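Local coordinates for protein carboxylic ester hydrolase (Aspergillus niger, PDB 7K4O) that hydrolyses carboxylic ester bonds, probably the galloyl esters of tannins, as a secreted serine esterase of the fungal tannase family, at residues Val74-Trp79 with Gly118-Gly123; Tyr98-Gly103 with Tyr148-Lys153; Asn88-Thr93 with Glu157-Gly162; Gln26-Asp31 with Tyr64-Ile69. One frame throughout, in Å; residues are numbered along the deposited sequence.

Contact 1: Val74-Trp79 with Gly118-Gly123; sequences VLLEIW and GMTDGG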
loop_
_atom_site.group_PDB
_atom_site.type_symbol
_atom_site.label_atom_id
_atom_site.label_comp_id
_atom_site.label_asym_id
_atom_site.label_seq_id
_atom_site.Cartn_x
_atom_site.Cartn_y
_atom_site.Cartn_z
ATOM N N VAL A 74 6.233 24.023 3.101
ATOM C CA VAL A 74 5.553 22.885 2.475
ATOM C C VAL A 74 5.212 23.307 1.033
ATOM O O VAL A 74 4.759 24.435 0.826
ATOM C CB VAL A 74 4.289 22.510 3.255
ATOM C CG1 VAL A 74 3.649 21.284 2.644
ATOM C CG2 VAL A 74 4.565 22.291 4.753
ATOM N N LEU A 75 5.453 22.442 0.085
ATOM C CA LEU A 75 5.059 22.659 -1.321
ATOM C C LEU A 75 3.871 21.725 -1.631
ATOM O O LEU A 75 3.902 20.531 -1.363
ATOM C CB LEU A 75 6.211 22.340 -2.267
ATOM C CG LEU A 75 7.471 23.133 -1.985
ATOM C CD1 LEU A 75 8.584 22.713 -2.899
ATOM C CD2 LEU A 75 7.219 24.618 -2.085
ATOM N N LEU A 76 2.901 22.273 -2.352
ATOM C CA LEU A 76 1.834 21.476 -2.956
ATOM C C LEU A 76 1.936 21.579 -4.475
ATOM O O LEU A 76 2.337 22.632 -5.008
ATOM C CB LEU A 76 0.468 21.989 -2.493
ATOM C CG LEU A 76 0.198 21.980 -0.994
ATOM C CD1 LEU A 76 -1.231 22.398 -0.735
ATOM C CD2 LEU A 76 0.474 20.613 -0.377
ATOM N N GLU A 77 1.565 20.508 -5.127
ATOM C CA GLU A 77 1.434 20.497 -6.595
ATOM C C GLU A 77 0.036 19.970 -6.895
ATOM O O GLU A 77 -0.305 18.887 -6.437
ATOM C CB GLU A 77 2.508 19.653 -7.288
ATOM C CG GLU A 77 2.355 19.622 -8.819
ATOM C CD GLU A 77 3.614 19.151 -9.552
ATOM O OE1 GLU A 77 3.509 18.409 -10.531
ATOM O OE2 GLU A 77 4.732 19.449 -9.020
ATOM N N ILE A 78 -0.716 20.728 -7.698
ATOM C CA ILE A 78 -2.120 20.388 -8.000
ATOM C C ILE A 78 -2.278 20.529 -9.515
ATOM O O ILE A 78 -1.879 21.558 -10.053
ATOM C CB ILE A 78 -3.071 21.330 -7.219
ATOM C CG1 ILE A 78 -2.942 21.085 -5.693
ATOM C CG2 ILE A 78 -4.522 21.125 -7.653
ATOM C CD1 ILE A 78 -3.692 22.093 -4.848
ATOM N N TRP A 79 -2.821 19.511 -10.127
ATOM C CA TRP A 79 -3.152 19.562 -11.568
ATOM C C TRP A 79 -4.645 19.837 -11.701
ATOM O O TRP A 79 -5.437 19.019 -11.234
ATOM C CB TRP A 79 -2.753 18.294 -12.249
ATOM C CG TRP A 79 -1.281 18.009 -12.298
ATOM C CD1 TRP A 79 -0.251 18.721 -11.737
ATOM C CD2 TRP A 79 -0.687 16.885 -12.951
ATOM N NE1 TRP A 79 0.946 18.093 -12.008
ATOM C CE2 TRP A 79 0.707 16.943 -12.707
ATOM C CE3 TRP A 79 -1.191 15.811 -13.670
ATOM C CZ2 TRP A 79 1.581 15.990 -13.225
ATOM C CZ3 TRP A 79 -0.335 14.847 -14.164
ATOM C CH2 TRP A 79 1.043 14.934 -13.932
ATOM N N GLY A 118 -4.068 16.399 -6.423
ATOM C CA GLY A 118 -3.012 17.015 -5.613
ATOM C C GLY A 118 -2.035 16.056 -4.975
ATOM O O GLY A 118 -2.347 14.892 -4.686
ATOM N N MET A 119 -0.846 16.600 -4.720
ATOM C CA MET A 119 0.167 15.926 -3.893
ATOM C C MET A 119 0.919 16.961 -3.069
ATOM O O MET A 119 0.896 18.167 -3.364
ATOM C CB MET A 119 1.134 15.140 -4.780
ATOM C CG MET A 119 2.031 16.019 -5.615
ATOM S SD MET A 119 2.980 14.871 -6.731
ATOM C CE MET A 119 4.058 16.065 -7.473
ATOM N N THR A 120 1.614 16.468 -2.054
ATOM C CA THR A 120 2.400 17.317 -1.152
ATOM C C THR A 120 3.858 16.844 -1.121
ATOM O O THR A 120 4.159 15.666 -1.360
ATOM C CB THR A 120 1.803 17.271 0.265
ATOM O OG1 THR A 120 2.565 18.093 1.152
ATOM C CG2 THR A 120 1.674 15.887 0.835
ATOM N N ASP A 121 4.723 17.762 -0.754
ATOM C CA ASP A 121 6.114 17.394 -0.415
ATOM C C ASP A 121 6.271 17.160 1.084
ATOM O O ASP A 121 7.380 16.865 1.496
ATOM C CB ASP A 121 7.141 18.396 -0.918
ATOM C CG ASP A 121 7.464 19.551 -0.016
ATOM O OD1 ASP A 121 6.645 19.916 0.868
ATOM O OD2 ASP A 121 8.574 20.145 -0.239
ATOM N N GLY A 122 5.218 17.356 1.884
ATOM C CA GLY A 122 5.297 17.012 3.311
ATOM C C GLY A 122 6.097 17.965 4.151
ATOM O O GLY A 122 6.214 17.709 5.391
ATOM N N GLY A 123 6.630 19.035 3.578
ATOM C CA GLY A 123 7.585 19.924 4.260
ATOM C C GLY A 123 9.015 19.414 4.193
ATOM O O GLY A 123 9.858 19.976 4.918
#

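Contact 2: Tyr98-Gly103 with Tyr148-Lys153; sequences YAINSG and YMFAYK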
loop_
_atom_site.group_PDB
_atom_site.type_symbol
_atom_site.label_atom_id
_atom_site.label_comp_id
_atom_site.label_asym_id
_atom_site.label_seq_id
_atom_site.Cartn_x
_atom_site.Cartn_y
_atom_site.Cartn_z
ATOM N N TYR A 98 9.590 5.910 1.836
ATOM C CA TYR A 98 9.506 7.037 2.789
ATOM C C TYR A 98 9.131 8.325 2.077
ATOM O O TYR A 98 9.228 9.371 2.694
ATOM C CB TYR A 98 10.811 7.157 3.592
ATOM C CG TYR A 98 10.906 6.182 4.739
ATOM C CD1 TYR A 98 11.346 4.873 4.541
ATOM C CD2 TYR A 98 10.457 6.528 6.003
ATOM C CE1 TYR A 98 11.386 3.945 5.579
ATOM C CE2 TYR A 98 10.499 5.615 7.050
ATOM C CZ TYR A 98 10.982 4.331 6.851
ATOM O OH TYR A 98 10.978 3.432 7.895
ATOM N N ALA A 99 8.681 8.255 0.829
ATOM C CA ALA A 99 8.157 9.412 0.076
ATOM C C ALA A 99 6.665 9.560 0.361
ATOM O O ALA A 99 5.987 8.564 0.575
ATOM C CB ALA A 99 8.363 9.271 -1.426
ATOM N N ILE A 100 6.226 10.804 0.394
ATOM C CA ILE A 100 4.801 11.136 0.680
ATOM C C ILE A 100 4.107 11.524 -0.639
ATOM O O ILE A 100 2.853 11.725 -0.615
ATOM C CB ILE A 100 4.716 12.256 1.712
ATOM C CG1 ILE A 100 3.313 12.317 2.317
ATOM C CG2 ILE A 100 5.189 13.600 1.162
ATOM C CD1 ILE A 100 3.230 13.212 3.533
ATOM N N ASN A 101 4.835 11.563 -1.740
ATOM C CA ASN A 101 4.221 11.785 -3.082
ATOM C C ASN A 101 4.826 10.779 -4.064
ATOM O O ASN A 101 5.868 10.126 -3.752
ATOM C CB ASN A 101 4.436 13.206 -3.559
ATOM C CG ASN A 101 5.904 13.488 -3.854
ATOM O OD1 ASN A 101 6.404 13.084 -4.911
ATOM N ND2 ASN A 101 6.559 14.189 -2.927
ATOM N N SER A 102 4.183 10.616 -5.225
ATOM C CA SER A 102 4.619 9.639 -6.235
ATOM C C SER A 102 5.053 10.397 -7.505
ATOM O O SER A 102 4.873 9.847 -8.609
ATOM C CB SER A 102 3.578 8.633 -6.477
ATOM O OG SER A 102 3.406 7.746 -5.386
ATOM N N GLY A 103 5.543 11.622 -7.376
ATOM C CA GLY A 103 5.941 12.451 -8.528
ATOM C C GLY A 103 4.814 12.637 -9.525
ATOM O O GLY A 103 3.695 13.052 -9.136
ATOM N N TYR A 148 4.980 13.912 12.395
ATOM C CA TYR A 148 3.521 14.187 12.360
ATOM C C TYR A 148 3.073 14.501 10.917
ATOM O O TYR A 148 1.952 14.046 10.535
ATOM C CB TYR A 148 3.135 15.309 13.329
ATOM C CG TYR A 148 2.844 14.770 14.706
ATOM C CD1 TYR A 148 3.887 14.405 15.559
ATOM C CD2 TYR A 148 1.557 14.657 15.198
ATOM C CE1 TYR A 148 3.622 13.904 16.828
ATOM C CE2 TYR A 148 1.274 14.133 16.459
ATOM C CZ TYR A 148 2.329 13.773 17.293
ATOM O OH TYR A 148 2.097 13.308 18.561
ATOM N N MET A 149 3.837 15.302 10.182
ATOM C CA MET A 149 3.478 15.603 8.781
ATOM C C MET A 149 3.432 14.299 7.942
ATOM O O MET A 149 2.443 14.074 7.223
ATOM C CB MET A 149 4.497 16.568 8.205
ATOM C CG MET A 149 4.286 17.998 8.667
ATOM S SD MET A 149 2.726 18.721 8.024
ATOM C CE MET A 149 3.316 19.221 6.405
ATOM N N PHE A 150 4.414 13.414 8.065
ATOM C CA PHE A 150 4.411 12.130 7.340
ATOM C C PHE A 150 3.258 11.256 7.811
ATOM O O PHE A 150 2.559 10.627 6.993
ATOM C CB PHE A 150 5.753 11.425 7.541
ATOM C CG PHE A 150 5.980 10.161 6.755
ATOM C CD1 PHE A 150 5.847 10.130 5.375
ATOM C CD2 PHE A 150 6.368 8.998 7.388
ATOM C CE1 PHE A 150 6.109 8.975 4.661
ATOM C CE2 PHE A 150 6.586 7.819 6.675
ATOM C CZ PHE A 150 6.511 7.828 5.319
ATOM N N ALA A 151 3.038 11.178 9.127
ATOM C CA ALA A 151 2.023 10.308 9.741
ATOM C C ALA A 151 0.638 10.638 9.187
ATOM O O ALA A 151 -0.041 9.684 8.805
ATOM C CB ALA A 151 2.037 10.403 11.246
ATOM N N TYR A 152 0.224 11.896 9.291
ATOM C CA TYR A 152 -1.164 12.256 8.917
ATOM C C TYR A 152 -1.364 13.739 8.673
ATOM O O TYR A 152 -2.394 14.087 8.062
ATOM C CB TYR A 152 -2.151 11.767 9.985
ATOM C CG TYR A 152 -2.087 12.471 11.315
ATOM C CD1 TYR A 152 -2.766 13.654 11.534
ATOM C CD2 TYR A 152 -1.337 11.941 12.383
ATOM C CE1 TYR A 152 -2.725 14.288 12.775
ATOM C CE2 TYR A 152 -1.306 12.552 13.625
ATOM C CZ TYR A 152 -1.999 13.724 13.821
ATOM O OH TYR A 152 -1.961 14.357 15.050
ATOM N N LYS A 153 -0.497 14.619 9.121
ATOM C CA LYS A 153 -0.886 16.043 9.110
ATOM C C LYS A 153 -0.779 16.598 7.692
ATOM O O LYS A 153 -1.594 17.497 7.317
ATOM C CB LYS A 153 -0.041 16.849 10.108
ATOM C CG LYS A 153 -0.490 18.273 10.303
ATOM C CD LYS A 153 0.087 18.915 11.604
ATOM C CE LYS A 153 1.597 19.071 11.548
ATOM N NZ LYS A 153 2.093 19.889 12.681
#

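Contact 3: Asn88-Thr93 with Glu157-Gly162; sequences NRWLST and ELSLIG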
loop_
_atom_site.group_PDB
_atom_site.type_symbol
_atom_site.label_atom_id
_atom_site.label_comp_id
_atom_site.label_asym_id
_atom_site.label_seq_id
_atom_site.Cartn_x
_atom_site.Cartn_y
_atom_site.Cartn_z
ATOM N N ASN A 88 -16.381 18.263 -10.857
ATOM C CA ASN A 88 -16.749 18.452 -9.442
ATOM C C ASN A 88 -16.099 17.312 -8.631
ATOM O O ASN A 88 -16.736 16.760 -7.711
ATOM C CB ASN A 88 -18.269 18.535 -9.185
ATOM C CG ASN A 88 -18.879 19.810 -9.721
ATOM O OD1 ASN A 88 -18.197 20.596 -10.385
ATOM N ND2 ASN A 88 -20.098 20.103 -9.280
ATOM N N ARG A 89 -14.806 17.062 -8.891
ATOM C CA ARG A 89 -14.059 16.019 -8.182
ATOM C C ARG A 89 -12.730 16.590 -7.710
ATOM O O ARG A 89 -12.106 17.391 -8.417
ATOM C CB ARG A 89 -13.869 14.779 -9.057
ATOM C CG ARG A 89 -15.187 14.099 -9.431
ATOM C CD ARG A 89 -14.983 12.923 -10.410
ATOM N NE ARG A 89 -16.291 12.385 -10.781
ATOM C CZ ARG A 89 -16.704 12.153 -12.017
ATOM N NH1 ARG A 89 -15.885 12.321 -13.038
ATOM N NH2 ARG A 89 -17.976 11.794 -12.216
ATOM N N TRP A 90 -12.287 16.044 -6.580
ATOM C CA TRP A 90 -10.937 16.254 -6.008
ATOM C C TRP A 90 -10.313 14.860 -5.848
ATOM O O TRP A 90 -11.002 13.966 -5.335
ATOM C CB TRP A 90 -11.025 16.990 -4.658
ATOM C CG TRP A 90 -9.736 16.930 -3.902
ATOM C CD1 TRP A 90 -9.402 16.042 -2.921
ATOM C CD2 TRP A 90 -8.563 17.733 -4.120
ATOM N NE1 TRP A 90 -8.097 16.264 -2.490
ATOM C CE2 TRP A 90 -7.558 17.272 -3.233
ATOM C CE3 TRP A 90 -8.244 18.775 -4.991
ATOM C CZ2 TRP A 90 -6.289 17.833 -3.175
ATOM C CZ3 TRP A 90 -6.968 19.315 -4.971
ATOM C CH2 TRP A 90 -5.986 18.834 -4.087
ATOM N N LEU A 91 -9.049 14.713 -6.179
ATOM C CA LEU A 91 -8.290 13.496 -5.879
ATOM C C LEU A 91 -7.007 13.872 -5.116
ATOM O O LEU A 91 -6.113 14.543 -5.696
ATOM C CB LEU A 91 -7.914 12.737 -7.151
ATOM C CG LEU A 91 -7.134 11.461 -6.872
ATOM C CD1 LEU A 91 -7.984 10.458 -6.169
ATOM C CD2 LEU A 91 -6.544 10.853 -8.164
ATOM N N SER A 92 -6.908 13.383 -3.885
ATOM C CA SER A 92 -5.620 13.346 -3.150
ATOM C C SER A 92 -4.829 12.118 -3.608
ATOM O O SER A 92 -5.385 11.066 -3.770
ATOM C CB SER A 92 -5.859 13.299 -1.624
ATOM O OG SER A 92 -6.256 14.549 -1.112
ATOM N N THR A 93 -3.502 12.249 -3.692
ATOM C CA THR A 93 -2.566 11.179 -4.057
ATOM C C THR A 93 -1.423 11.213 -3.042
ATOM O O THR A 93 -1.207 12.244 -2.399
ATOM C CB THR A 93 -2.017 11.322 -5.485
ATOM O OG1 THR A 93 -1.163 12.470 -5.521
ATOM C CG2 THR A 93 -3.138 11.462 -6.502
ATOM N N GLU A 157 -3.786 18.735 5.557
ATOM C CA GLU A 157 -3.572 20.100 5.038
ATOM C C GLU A 157 -3.799 20.128 3.516
ATOM O O GLU A 157 -4.436 21.077 3.022
ATOM C CB GLU A 157 -2.188 20.569 5.440
ATOM C CG GLU A 157 -2.055 20.846 6.932
ATOM C CD GLU A 157 -0.642 21.013 7.487
ATOM O OE1 GLU A 157 0.336 20.975 6.694
ATOM O OE2 GLU A 157 -0.541 21.203 8.729
ATOM N N LEU A 158 -3.241 19.152 2.809
ATOM C CA LEU A 158 -3.405 19.054 1.342
ATOM C C LEU A 158 -4.901 19.021 1.004
ATOM O O LEU A 158 -5.331 19.746 0.086
ATOM C CB LEU A 158 -2.661 17.848 0.781
ATOM C CG LEU A 158 -2.979 17.441 -0.678
ATOM C CD1 LEU A 158 -2.738 18.567 -1.665
ATOM C CD2 LEU A 158 -2.244 16.173 -1.035
ATOM N N SER A 159 -5.667 18.166 1.657
ATOM C CA SER A 159 -7.109 18.084 1.324
ATOM C C SER A 159 -7.789 19.403 1.645
ATOM O O SER A 159 -8.603 19.898 0.800
ATOM C CB SER A 159 -7.763 16.940 2.027
ATOM O OG SER A 159 -7.272 15.717 1.529
ATOM N N LEU A 160 -7.552 19.989 2.819
ATOM C CA LEU A 160 -8.268 21.237 3.183
ATOM C C LEU A 160 -7.928 22.326 2.173
ATOM O O LEU A 160 -8.834 23.011 1.692
ATOM C CB LEU A 160 -7.893 21.657 4.590
ATOM C CG LEU A 160 -8.493 20.795 5.687
ATOM C CD1 LEU A 160 -7.833 21.086 7.037
ATOM C CD2 LEU A 160 -9.983 21.053 5.786
ATOM N N ILE A 161 -6.647 22.519 1.876
ATOM C CA ILE A 161 -6.214 23.613 0.962
ATOM C C ILE A 161 -6.670 23.321 -0.478
ATOM O O ILE A 161 -7.217 24.247 -1.144
ATOM C CB ILE A 161 -4.703 23.827 1.035
ATOM C CG1 ILE A 161 -4.317 24.332 2.402
ATOM C CG2 ILE A 161 -4.259 24.746 -0.080
ATOM C CD1 ILE A 161 -2.821 24.223 2.674
ATOM N N GLY A 162 -6.447 22.116 -0.955
ATOM C CA GLY A 162 -6.747 21.730 -2.343
ATOM C C GLY A 162 -8.229 21.789 -2.646
ATOM O O GLY A 162 -8.628 22.299 -3.696
HETATM O O HOH W 1 -4.642 14.437 1.058
#

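Contact 4: Gln26-Asp31 with Tyr64-Ile69; sequences QGITID and YSHDGI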
loop_
_atom_site.group_PDB
_atom_site.type_symbol
_atom_site.label_atom_id
_atom_site.label_comp_id
_atom_site.label_asym_id
_atom_site.label_seq_id
_atom_site.Cartn_x
_atom_site.Cartn_y
_atom_site.Cartn_z
ATOM N N GLN A 26 -6.050 27.797 11.112
ATOM C CA GLN A 26 -5.224 28.601 12.035
ATOM C C GLN A 26 -3.850 27.935 12.150
ATOM O O GLN A 26 -3.789 26.709 12.380
ATOM C CB GLN A 26 -5.900 28.722 13.399
ATOM C CG GLN A 26 -5.180 29.707 14.289
ATOM C CD GLN A 26 -5.934 29.988 15.561
ATOM O OE1 GLN A 26 -6.440 29.084 16.203
ATOM N NE2 GLN A 26 -6.066 31.265 15.875
ATOM N N GLY A 27 -2.786 28.718 12.029
ATOM C CA GLY A 27 -1.401 28.227 12.078
ATOM C C GLY A 27 -0.796 28.001 10.719
ATOM O O GLY A 27 0.364 27.614 10.648
ATOM N N ILE A 28 -1.563 28.194 9.650
ATOM C CA ILE A 28 -1.069 28.042 8.259
ATOM C C ILE A 28 -1.024 29.406 7.554
ATOM O O ILE A 28 -2.057 30.045 7.432
ATOM C CB ILE A 28 -1.942 27.067 7.451
ATOM C CG1 ILE A 28 -1.986 25.664 8.057
ATOM C CG2 ILE A 28 -1.462 27.010 6.001
ATOM C CD1 ILE A 28 -0.656 25.051 8.119
ATOM N N THR A 29 0.144 29.777 7.074
ATOM C CA THR A 29 0.349 30.968 6.210
ATOM C C THR A 29 0.638 30.496 4.797
ATOM O O THR A 29 1.627 29.771 4.566
ATOM C CB THR A 29 1.435 31.874 6.791
ATOM O OG1 THR A 29 0.994 32.364 8.053
ATOM C CG2 THR A 29 1.684 33.059 5.865
ATOM N N ILE A 30 -0.165 30.974 3.842
ATOM C CA ILE A 30 0.029 30.580 2.429
ATOM C C ILE A 30 0.796 31.696 1.709
ATOM O O ILE A 30 0.422 32.842 1.899
ATOM C CB ILE A 30 -1.323 30.287 1.765
ATOM C CG1 ILE A 30 -1.911 29.023 2.409
ATOM C CG2 ILE A 30 -1.126 30.108 0.265
ATOM C CD1 ILE A 30 -3.284 28.718 2.038
ATOM N N ASP A 31 1.838 31.338 0.973
ATOM C CA ASP A 31 2.684 32.333 0.245
ATOM C C ASP A 31 2.107 32.541 -1.171
ATOM O O ASP A 31 2.437 31.773 -2.077
ATOM C CB ASP A 31 4.127 31.866 0.153
ATOM C CG ASP A 31 5.046 32.891 -0.495
ATOM O OD1 ASP A 31 4.553 33.955 -0.858
ATOM O OD2 ASP A 31 6.231 32.605 -0.582
ATOM N N TYR A 64 3.402 26.898 1.436
ATOM C CA TYR A 64 2.832 27.422 2.685
ATOM C C TYR A 64 3.786 27.088 3.837
ATOM O O TYR A 64 4.722 26.327 3.653
ATOM C CB TYR A 64 1.415 26.921 2.923
ATOM C CG TYR A 64 1.252 25.463 3.259
ATOM C CD1 TYR A 64 1.313 25.016 4.569
ATOM C CD2 TYR A 64 0.982 24.530 2.288
ATOM C CE1 TYR A 64 1.084 23.686 4.887
ATOM C CE2 TYR A 64 0.776 23.193 2.577
ATOM C CZ TYR A 64 0.813 22.758 3.883
ATOM O OH TYR A 64 0.579 21.442 4.169
ATOM N N SER A 65 3.510 27.659 4.995
ATOM C CA SER A 65 4.340 27.401 6.185
ATOM C C SER A 65 3.477 27.302 7.436
ATOM O O SER A 65 2.369 27.848 7.471
ATOM C CB SER A 65 5.399 28.439 6.326
ATOM O OG SER A 65 4.856 29.727 6.483
ATOM N N HIS A 66 4.002 26.595 8.445
ATOM C CA HIS A 66 3.380 26.487 9.766
ATOM C C HIS A 66 3.897 27.638 10.616
ATOM O O HIS A 66 5.121 27.712 10.831
ATOM C CB HIS A 66 3.707 25.162 10.432
ATOM C CG HIS A 66 3.118 23.989 9.736
ATOM N ND1 HIS A 66 3.735 23.395 8.685
ATOM C CD2 HIS A 66 1.972 23.309 9.940
ATOM C CE1 HIS A 66 2.962 22.366 8.257
ATOM N NE2 HIS A 66 1.871 22.324 9.001
ATOM N N ASP A 67 2.985 28.424 11.115
ATOM C CA ASP A 67 3.304 29.556 12.018
ATOM C C ASP A 67 4.135 29.026 13.194
ATOM O O ASP A 67 3.774 28.042 13.791
ATOM C CB ASP A 67 2.051 30.243 12.489
ATOM C CG ASP A 67 1.213 30.847 11.363
ATOM O OD1 ASP A 67 1.745 30.923 10.218
ATOM O OD2 ASP A 67 0.015 31.151 11.642
ATOM N N GLY A 68 5.219 29.717 13.508
ATOM C CA GLY A 68 5.999 29.404 14.736
ATOM C C GLY A 68 7.100 28.403 14.476
ATOM O O GLY A 68 7.911 28.181 15.408
ATOM N N ILE A 69 7.146 27.731 13.305
ATOM C CA ILE A 69 8.214 26.749 12.991
ATOM C C ILE A 69 9.255 27.436 12.116
ATOM O O ILE A 69 9.043 27.676 10.921
ATOM C CB ILE A 69 7.699 25.444 12.375
ATOM C CG1 ILE A 69 6.546 24.845 13.180
ATOM C CG2 ILE A 69 8.849 24.497 12.157
ATOM C CD1 ILE A 69 6.026 23.499 12.693
HETATM O O HOH W 2 4.367 30.934 3.952
#

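Contact 1: Val74-Trp79 with Gly118-Gly123
Leu75 and Glu77 meet Asp121 and Met119 across two antiparallel strands, 74-81 and 115-120, in the mixed sheet of an alpha/beta-hydrolase. In the hydrogen-bonded pair Glu77-Met119, Glu77 N reaches Met119 O at 3.0 Å and Met119 N returns to Glu77 O at 2.9 Å. Their side chains run alongside each other in the same direction, and the Met119 methyl CE ends 3.7 Å from Glu77 CD. The carboxylate itself is steadied within its own strand, where Trp79 NE1 donates to the anti lone pair of Glu77 OE1 at 3.0 Å. On the other face, Leu76 sets its CD2 branch 3.6 Å from Thr120 OG1. Past Thr120 the strand stops; Asp121 N still donates to Leu75 O, but Leu75 N turns to the carboxylate. Asp121 CG is wedged between its own N and C (chi1 88°), which brings OD1 to that amide. An ST turn at Thr120 and an Asx turn at Asp121 shape this exit, while Asp121 OD2 accepts from Gly126 N. Asp121 OD1 is therefore gripped twice, by Leu75 N at 2.9 Å and Gly123 N at 2.8 Å, from opposite faces of the carboxylate plane.

Contact 2: Tyr98-Gly103 with Tyr148-Lys153
Phe150 reaches from helix 144-169 to the backbone of Tyr98, and its ring carries most of this buried loop-to-helix contact. With CG anti to the backbone N (chi1 -174°), the ring leaves the helix toward the loop, and its far end does the touching. Phe150 CE1 lies 3.7 Å from Tyr98 O, and Phe150 CZ lies 4.0 Å from Tyr98 CA. The two aromatic side chains cross at about a right angle, the nearest atoms being Tyr98 CD2 and Phe150 CE2 at 4.1 Å. Ile100 takes a second place on the ring: its CB stands at the edge of Phe150, while its CD1 passes on to the helix backbone, 3.9 Å from Met149 O. The looser part begins just beyond Ile100. Asn101 turns from the helix into an Asx turn, its OD1 taking Gly103 N at 3.0 Å on an in-plane lone pair; on the helix, Tyr152 and Lys153 are partly exposed and take no part, Lys153 NZ pairing with Glu145. There the helix widens into a pi-type turn, with Tyr148 O accepting from both Tyr152 N and Lys153 N. The loop follows strand 89-93, and Tyr98 comes close to the bound 3,4,5-trihydroxybenzoic acid. Helix 187-196 packs against the same Phe150, Arg190 making a cation-pi contact with its ring, and helix 351-361 touches Tyr98.

Contact 3: Asn88-Thr93 with Glu157-Gly162
Trp90 swings its indole toward Gly162 because CG is anti to the backbone N (chi1 166°) and the ring is turned steeply at chi2 -96°. The six-membered ring then lies against the helix backbone, with Trp90 CH2 3.5 Å from Gly162 CA and Gly162 C over one face, offset toward the rim. Packing here is tight, and the bare glycine lets the indole come this near. At the ring's edge and in its plane sits a branch of Leu158, its CD1 3.9 Å from Trp90 CZ2. The pyrrole side is polar. Trp90 NE1 donates to Ser92 OG at 2.9 Å, two residues along the same strand, which helps fix the rotation of the indole. A water links the two serines, 2.7 Å from Ser92 OG and donating to Ser159 OG at 3.0 Å. Ser159 OG is also hydrogen-bonded to Glu202, so this small polar patch continues into the neighbouring loop. Strand 89-93 and helix 144-169 run nearly antiparallel, at 156° between the segment axes, 9.3 Å apart at closest. Such a helix laid along a central strand is the layered packing expected of an alpha/beta-hydrolase core.

Contact 4: Gln26-Asp31 with Tyr64-Ile69
Ile28 packs its side chain against Tyr64 and His66 where strands 28-47 and 50-66 pair as an antiparallel beta hairpin. From its CB, the CG2 branch meets Tyr64 CD1 at 3.7 Å. The other branch, through CG1, carries CD1 to the imidazole, 3.6 Å from His66 CD2, and also near Tyr64 CE1. Ile28 and His66 lie side by side and point the same way. On the opposite face, Thr29 OG1 stands anti to the carbonyl carbon (chi1 -64°) and donates to Asp67 OD1 at 2.7 Å, meeting the carboxylate on its syn side. A water bridges the same face, donating to Thr29 O and lying 2.8 Å from Ser65 OG. The backbone ladder joins Thr29 and Ser65 in both directions, and Asp67 N, already inside the type II turn from His66 to Ile69, adds a bond to Gly27 O at 2.8 Å. The polar ends of the rings are held by helix 144-169: Tyr64 OH and His66 NE2 are each hydrogen-bonded to one oxygen of Glu157, and His66 ND1 binds Asp72. Strand 50-66 thus lies between edge strand 28-47 and strand 74-81, with the helix packed over its Tyr64 and His66 face.

In the fold
Along the chain contact 4 closes first; contact 1 opens next, its segments alternating with those of contacts 2 and 3. Contacts 1, 3 and 4 reach one mixed sheet, running from edge strand 28-47 through 50-66, 74-81 and 115-120 to 89-93. Helix 144-169 takes part directly in contacts 2 and 3, and its Glu157 is hydrogen-bonded to Tyr64 and His66 of contact 4. Contact 1 is central, its centre about 10 Å from those of contacts 2 and 3 and 14 Å from that of contact 4; Gly118 bonds to Leu91 and Thr93 of contact 3. Together they tie the N-terminal hairpin to the hydrolase core, contact 2 lying nearest the bound trihydroxybenzoic acid.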